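Inactive glucansucrase (Lactobacillus reuteri, PDB 5JBD) is an inactive member of glycoside hydrolase family 70, whose fold is built around a TIM-type barrel of parallel strands and helices. Local coordinates at residues A[462-467]-A[655-660]; A[472-477]-A[659-664]. One frame throughout, in Å; residues are numbered along the deposited sequence.

Interaction 1 (A[462-467]-A[655-660]); sequences QVYYGD and DFSLFQ
Two consecutive tyrosines, Tyr464 and Tyr465, meet the chain at Asp655 to Ser657 with their rings set obliquely to it. On the Tyr464 ring, CE1 lies 3.4 Å from Phe656 O, and the phenol OH comes alongside Ser657 CB at 3.5 Å. One of its faces is occupied from its own segment by Gly466 N, 3.4 Å above the plane and displaced toward the rim. Tyr465 starts closer to the partner backbone. Its CB rests 3.8 Å from Asp655 C, and because CG stands anti to the backbone N (chi1 166°), the ring runs on obliquely past Asp655 O and Phe656 C until CD2 is 4.1 Å from Ser657 N; this ring also stacks with that of Tyr475.

The setting is the end of two adjacent parallel strands of the barrel, 460-464 and 652-654. Just before the contact, backbone hydrogen bonds still link Val463 and Tyr465 with Glu654, after which the segments part into a weakly bonded helical turn and a loop.

A water then bridges them, donating to Tyr464 OH and accepting from Leu658 N, each at 3.0 Å. Glu471 adds a second link, since its OE2 is hydrogen-bonded to both Tyr464 OH and Ser657 OG. That serine oxygen also accepts from Phe659 N at 2.9 Å, forming an ST turn at the head of the type I turn from Ser657 to Gln660.

Phe656 O, by contrast, is buried with no polar partner in the model. Direct contact is therefore mainly packing, and the polar links between the segments depend on intermediaries, the water and the Glu471 carboxylate.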
loop_
_atom_site.group_PDB
_atom_site.type_symbol
_atom_site.label_atom_id
_atom_site.label_comp_id
_atom_site.label_asym_id
_atom_site.label_seq_id
_atom_site.Cartn_x
_atom_site.Cartn_y
_atom_site.Cartn_z
ATOM N N GLN A 462 2.618 -7.988 16.408
ATOM C CA GLN A 462 1.832 -6.849 15.978
ATOM C C GLN A 462 0.342 -7.201 16.034
ATOM O O GLN A 462 -0.090 -8.122 15.351
ATOM C CB GLN A 462 2.260 -6.428 14.569
ATOM C CG GLN A 462 1.390 -5.393 13.846
ATOM C CD GLN A 462 0.589 -6.002 12.690
ATOM O OE1 GLN A 462 1.169 -6.426 11.694
ATOM N NE2 GLN A 462 -0.735 -6.046 12.823
ATOM N N VAL A 463 -0.412 -6.448 16.844
ATOM C CA VAL A 463 -1.867 -6.587 16.980
ATOM C C VAL A 463 -2.561 -5.675 15.943
ATOM O O VAL A 463 -2.030 -4.602 15.603
ATOM C CB VAL A 463 -2.308 -6.226 18.415
ATOM C CG1 VAL A 463 -3.826 -6.294 18.555
ATOM C CG2 VAL A 463 -1.629 -7.130 19.436
ATOM N N TYR A 464 -3.716 -6.106 15.429
ATOM C CA TYR A 464 -4.469 -5.365 14.387
ATOM C C TYR A 464 -5.676 -4.635 14.968
ATOM O O TYR A 464 -6.505 -5.255 15.651
ATOM C CB TYR A 464 -4.960 -6.324 13.314
ATOM C CG TYR A 464 -5.738 -5.699 12.155
ATOM C CD1 TYR A 464 -5.228 -4.620 11.435
ATOM C CD2 TYR A 464 -6.979 -6.213 11.768
ATOM C CE1 TYR A 464 -5.931 -4.071 10.367
ATOM C CE2 TYR A 464 -7.687 -5.683 10.698
ATOM C CZ TYR A 464 -7.167 -4.602 10.006
ATOM O OH TYR A 464 -7.872 -4.083 8.940
ATOM N N TYR A 465 -5.783 -3.334 14.666
ATOM C CA TYR A 465 -6.936 -2.509 15.051
ATOM C C TYR A 465 -8.284 -3.202 14.839
ATOM O O TYR A 465 -9.136 -3.195 15.740
ATOM C CB TYR A 465 -6.940 -1.181 14.276
ATOM C CG TYR A 465 -8.261 -0.417 14.348
ATOM C CD1 TYR A 465 -8.720 0.103 15.559
ATOM C CD2 TYR A 465 -9.049 -0.213 13.201
ATOM C CE1 TYR A 465 -9.924 0.795 15.645
ATOM C CE2 TYR A 465 -10.251 0.489 13.274
ATOM C CZ TYR A 465 -10.681 0.991 14.496
ATOM O OH TYR A 465 -11.861 1.694 14.600
ATOM N N GLY A 466 -8.473 -3.783 13.655
ATOM C CA GLY A 466 -9.733 -4.459 13.309
ATOM C C GLY A 466 -10.063 -5.774 14.027
ATOM O O GLY A 466 -11.155 -6.327 13.831
ATOM N N ASP A 467 -9.119 -6.308 14.810
ATOM C CA ASP A 467 -9.378 -7.458 15.668
ATOM C C ASP A 467 -9.825 -7.027 17.063
ATOM O O ASP A 467 -10.428 -7.827 17.787
ATOM C CB ASP A 467 -8.140 -8.374 15.747
ATOM C CG ASP A 467 -7.852 -9.093 14.427
ATOM O OD1 ASP A 467 -8.808 -9.338 13.662
ATOM O OD2 ASP A 467 -6.667 -9.421 14.159
ATOM N N ASP A 655 -2.693 0.748 13.796
ATOM C CA ASP A 655 -3.774 1.640 14.270
ATOM C C ASP A 655 -4.932 1.886 13.300
ATOM O O ASP A 655 -5.827 2.670 13.612
ATOM C CB ASP A 655 -3.185 2.978 14.750
ATOM C CG ASP A 655 -3.077 4.030 13.661
ATOM O OD1 ASP A 655 -3.025 3.704 12.450
ATOM O OD2 ASP A 655 -3.036 5.225 14.050
ATOM N N PHE A 656 -4.916 1.258 12.128
ATOM C CA PHE A 656 -5.894 1.588 11.096
ATOM C C PHE A 656 -6.368 0.384 10.307
ATOM O O PHE A 656 -5.766 -0.706 10.369
ATOM C CB PHE A 656 -5.309 2.618 10.125
ATOM C CG PHE A 656 -4.279 2.068 9.167
ATOM C CD1 PHE A 656 -2.974 1.846 9.579
ATOM C CD2 PHE A 656 -4.609 1.810 7.836
ATOM C CE1 PHE A 656 -2.018 1.352 8.695
ATOM C CE2 PHE A 656 -3.662 1.312 6.951
ATOM C CZ PHE A 656 -2.359 1.090 7.380
ATOM N N SER A 657 -7.442 0.622 9.552
ATOM C CA SER A 657 -7.953 -0.295 8.534
ATOM C C SER A 657 -8.146 0.496 7.242
ATOM O O SER A 657 -8.464 1.687 7.285
ATOM C CB SER A 657 -9.314 -0.874 8.980
ATOM O OG SER A 657 -10.009 -1.496 7.892
ATOM N N LEU A 658 -8.018 -0.169 6.098
ATOM C CA LEU A 658 -8.395 0.437 4.822
ATOM C C LEU A 658 -9.886 0.827 4.777
ATOM O O LEU A 658 -10.257 1.773 4.075
ATOM C CB LEU A 658 -8.102 -0.522 3.656
ATOM C CG LEU A 658 -6.664 -0.988 3.442
ATOM C CD1 LEU A 658 -6.569 -1.903 2.227
ATOM C CD2 LEU A 658 -5.728 0.194 3.249
ATOM N N PHE A 659 -10.721 0.109 5.523
ATOM C CA PHE A 659 -12.182 0.286 5.507
ATOM C C PHE A 659 -12.684 1.182 6.630
ATOM O O PHE A 659 -13.886 1.251 6.906
ATOM C CB PHE A 659 -12.852 -1.082 5.585
ATOM C CG PHE A 659 -12.415 -2.008 4.495
ATOM C CD1 PHE A 659 -13.001 -1.942 3.236
ATOM C CD2 PHE A 659 -11.394 -2.934 4.716
ATOM C CE1 PHE A 659 -12.591 -2.785 2.216
ATOM C CE2 PHE A 659 -10.979 -3.785 3.700
ATOM C CZ PHE A 659 -11.579 -3.713 2.448
ATOM N N GLN A 660 -11.755 1.882 7.263
ATOM C CA GLN A 660 -12.064 2.884 8.252
ATOM C C GLN A 660 -12.875 3.973 7.538
ATOM O O GLN A 660 -12.509 4.379 6.439
ATOM C CB GLN A 660 -10.754 3.435 8.817
ATOM C CG GLN A 660 -10.880 4.219 10.101
ATOM C CD GLN A 660 -9.538 4.730 10.584
ATOM O OE1 GLN A 660 -8.507 4.047 10.482
ATOM N NE2 GLN A 660 -9.544 5.935 11.123
HETATM O O HOH W 1 -8.064 -3.132 6.118
#

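Interaction 2 (A[472-477]-A[659-664]); sequences TAQYMQ and FQPEPT
The side-chain amide of Gln474 grips the backbone of 659-664 at two points. NE2 donates to Glu662 O over 3.1 Å in a nearly straight bond (170° at the hydrogen), with the acceptor in the amide plane. OE1 accepts from Thr664 N at 3.2 Å, the donor standing above the carbonyl plane. A chain bent at chi2 (-67°) turns the amide to the proline-containing loop, where NE2 also lies against Pro661 CG. The Pro661 ring itself fits against the carbonyl oxygens of Thr472 and Ala473, with CD 3.1 Å from Ala473 O. Both segments are barrel loops: 472-477 precedes helix 483-496, while the loop holding 659-664 leads to helix 670-676; the first contains a type II beta turn, Gln474 to Gln477. Within the turn, Tyr475 CD1 sits 3.4 Å from Gln660 NE2, ring and amide planes 40° apart. At the other end Thr472 CG2 packs on Phe659 CB at 3.9 Å, and Thr472 CA makes a CA-H...O contact with Phe659 O. Farther out, the hydroxyl of Thr472 is hydrogen-bonded to Tyr431, that of Thr664 to Asn668. Tyr475 is anchored through its OH to Asp655 O, while its side chain packs on Ala670, Val673 and Ile674 of helix 670-676.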
loop_
_atom_site.group_PDB
_atom_site.type_symbol
_atom_site.label_atom_id
_atom_site.label_comp_id
_atom_site.label_asym_id
_atom_site.label_seq_id
_atom_site.Cartn_x
_atom_site.Cartn_y
_atom_site.Cartn_z
ATOM N N THR A 472 -15.218 -0.836 10.339
ATOM C CA THR A 472 -16.004 0.075 9.480
ATOM C C THR A 472 -16.850 1.085 10.259
ATOM O O THR A 472 -17.388 2.002 9.645
ATOM C CB THR A 472 -16.939 -0.682 8.519
ATOM O OG1 THR A 472 -17.899 -1.410 9.277
ATOM C CG2 THR A 472 -16.150 -1.643 7.636
ATOM N N ALA A 473 -16.986 0.935 11.582
ATOM C CA ALA A 473 -17.682 1.939 12.381
ATOM C C ALA A 473 -16.754 3.132 12.626
ATOM O O ALA A 473 -15.580 3.114 12.250
ATOM C CB ALA A 473 -18.162 1.354 13.703
ATOM N N GLN A 474 -17.288 4.180 13.244
ATOM C CA GLN A 474 -16.458 5.310 13.657
ATOM C C GLN A 474 -15.354 4.831 14.621
ATOM O O GLN A 474 -15.495 3.799 15.303
ATOM C CB GLN A 474 -17.314 6.422 14.277
ATOM C CG GLN A 474 -18.183 7.151 13.261
ATOM C CD GLN A 474 -17.380 7.957 12.269
ATOM O OE1 GLN A 474 -16.598 8.824 12.651
ATOM N NE2 GLN A 474 -17.580 7.692 10.983
ATOM N N TYR A 475 -14.236 5.551 14.623
ATOM C CA TYR A 475 -12.993 5.022 15.197
ATOM C C TYR A 475 -13.118 4.664 16.674
ATOM O O TYR A 475 -13.441 5.513 17.505
ATOM C CB TYR A 475 -11.817 5.997 14.972
ATOM C CG TYR A 475 -10.458 5.351 15.198
ATOM C CD1 TYR A 475 -9.884 4.516 14.228
ATOM C CD2 TYR A 475 -9.762 5.555 16.375
ATOM C CE1 TYR A 475 -8.645 3.918 14.430
ATOM C CE2 TYR A 475 -8.523 4.961 16.599
ATOM C CZ TYR A 475 -7.962 4.136 15.635
ATOM O OH TYR A 475 -6.721 3.560 15.886
ATOM N N MET A 476 -12.875 3.390 16.989
ATOM C CA MET A 476 -12.978 2.845 18.348
ATOM C C MET A 476 -14.375 2.925 19.007
ATOM O O MET A 476 -14.484 2.678 20.203
ATOM C CB MET A 476 -11.900 3.442 19.288
ATOM C CG MET A 476 -10.470 3.022 18.946
ATOM S SD MET A 476 -9.194 3.857 19.906
ATOM C CE MET A 476 -9.381 3.109 21.530
ATOM N N GLN A 477 -15.437 3.192 18.238
ATOM C CA GLN A 477 -16.813 3.234 18.802
ATOM C C GLN A 477 -17.410 1.864 19.149
ATOM O O GLN A 477 -18.239 1.791 20.052
ATOM C CB GLN A 477 -17.801 3.945 17.861
ATOM C CG GLN A 477 -17.507 5.408 17.563
ATOM C CD GLN A 477 -17.051 6.223 18.758
ATOM O OE1 GLN A 477 -17.842 6.559 19.645
ATOM N NE2 GLN A 477 -15.756 6.549 18.782
ATOM N N PHE A 659 -10.721 0.109 5.523
ATOM C CA PHE A 659 -12.182 0.286 5.507
ATOM C C PHE A 659 -12.684 1.182 6.630
ATOM O O PHE A 659 -13.886 1.251 6.906
ATOM C CB PHE A 659 -12.852 -1.082 5.585
ATOM C CG PHE A 659 -12.415 -2.008 4.495
ATOM C CD1 PHE A 659 -13.001 -1.942 3.236
ATOM C CD2 PHE A 659 -11.394 -2.934 4.716
ATOM C CE1 PHE A 659 -12.591 -2.785 2.216
ATOM C CE2 PHE A 659 -10.979 -3.785 3.700
ATOM C CZ PHE A 659 -11.579 -3.713 2.448
ATOM N N GLN A 660 -11.755 1.882 7.263
ATOM C CA GLN A 660 -12.064 2.884 8.252
ATOM C C GLN A 660 -12.875 3.973 7.538
ATOM O O GLN A 660 -12.509 4.379 6.439
ATOM C CB GLN A 660 -10.754 3.435 8.817
ATOM C CG GLN A 660 -10.880 4.219 10.101
ATOM C CD GLN A 660 -9.538 4.730 10.584
ATOM O OE1 GLN A 660 -8.507 4.047 10.482
ATOM N NE2 GLN A 660 -9.544 5.935 11.123
ATOM N N PRO A 661 -13.994 4.406 8.129
ATOM C CA PRO A 661 -14.830 5.416 7.465
ATOM C C PRO A 661 -14.268 6.836 7.591
ATOM O O PRO A 661 -13.438 7.101 8.462
ATOM C CB PRO A 661 -16.145 5.320 8.237
ATOM C CG PRO A 661 -15.719 4.996 9.623
ATOM C CD PRO A 661 -14.538 4.040 9.450
ATOM N N GLU A 662 -14.740 7.742 6.735
ATOM C CA GLU A 662 -14.473 9.166 6.918
ATOM C C GLU A 662 -15.148 9.592 8.231
ATOM O O GLU A 662 -16.243 9.117 8.539
ATOM C CB GLU A 662 -15.000 9.974 5.731
ATOM C CG GLU A 662 -14.256 9.727 4.422
ATOM C CD GLU A 662 -12.831 10.290 4.386
ATOM O OE1 GLU A 662 -12.479 11.168 5.209
ATOM O OE2 GLU A 662 -12.053 9.872 3.500
ATOM N N PRO A 663 -14.474 10.428 9.045
ATOM C CA PRO A 663 -15.035 10.787 10.352
ATOM C C PRO A 663 -16.249 11.711 10.222
ATOM O O PRO A 663 -16.272 12.601 9.368
ATOM C CB PRO A 663 -13.888 11.513 11.051
ATOM C CG PRO A 663 -13.110 12.110 9.937
ATOM C CD PRO A 663 -13.215 11.149 8.782
ATOM N N THR A 664 -17.232 11.505 11.082
ATOM C CA THR A 664 -18.485 12.274 11.047
ATOM C C THR A 664 -18.418 13.581 11.850
ATOM O O THR A 664 -19.347 14.388 11.790
ATOM C CB THR A 664 -19.654 11.409 11.557
ATOM O OG1 THR A 664 -19.275 10.738 12.769
ATOM C CG2 THR A 664 -20.030 10.374 10.505
#

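In the fold
Interaction 1 is buried, its centre about 14 Å from that of the chain, whereas interaction 2 lies at the surface, its centre about 20 Å away. They tie together the same two parts of the barrel, the chain after strand 460-464 and the loop after strand 652-654, and Phe659 and Gln660 belong to both. Chemistry changes on the way outward. Near the strand ends, tyrosine rings pack on backbone, helped by a bridging water; farther out, a glutamine amide hydrogen-bonds directly to backbone groups beside prolines. The two meet where the rings of Tyr465 and Tyr475 stack and where Tyr465 OH probably bonds to Met476 N, 3.1 Å away.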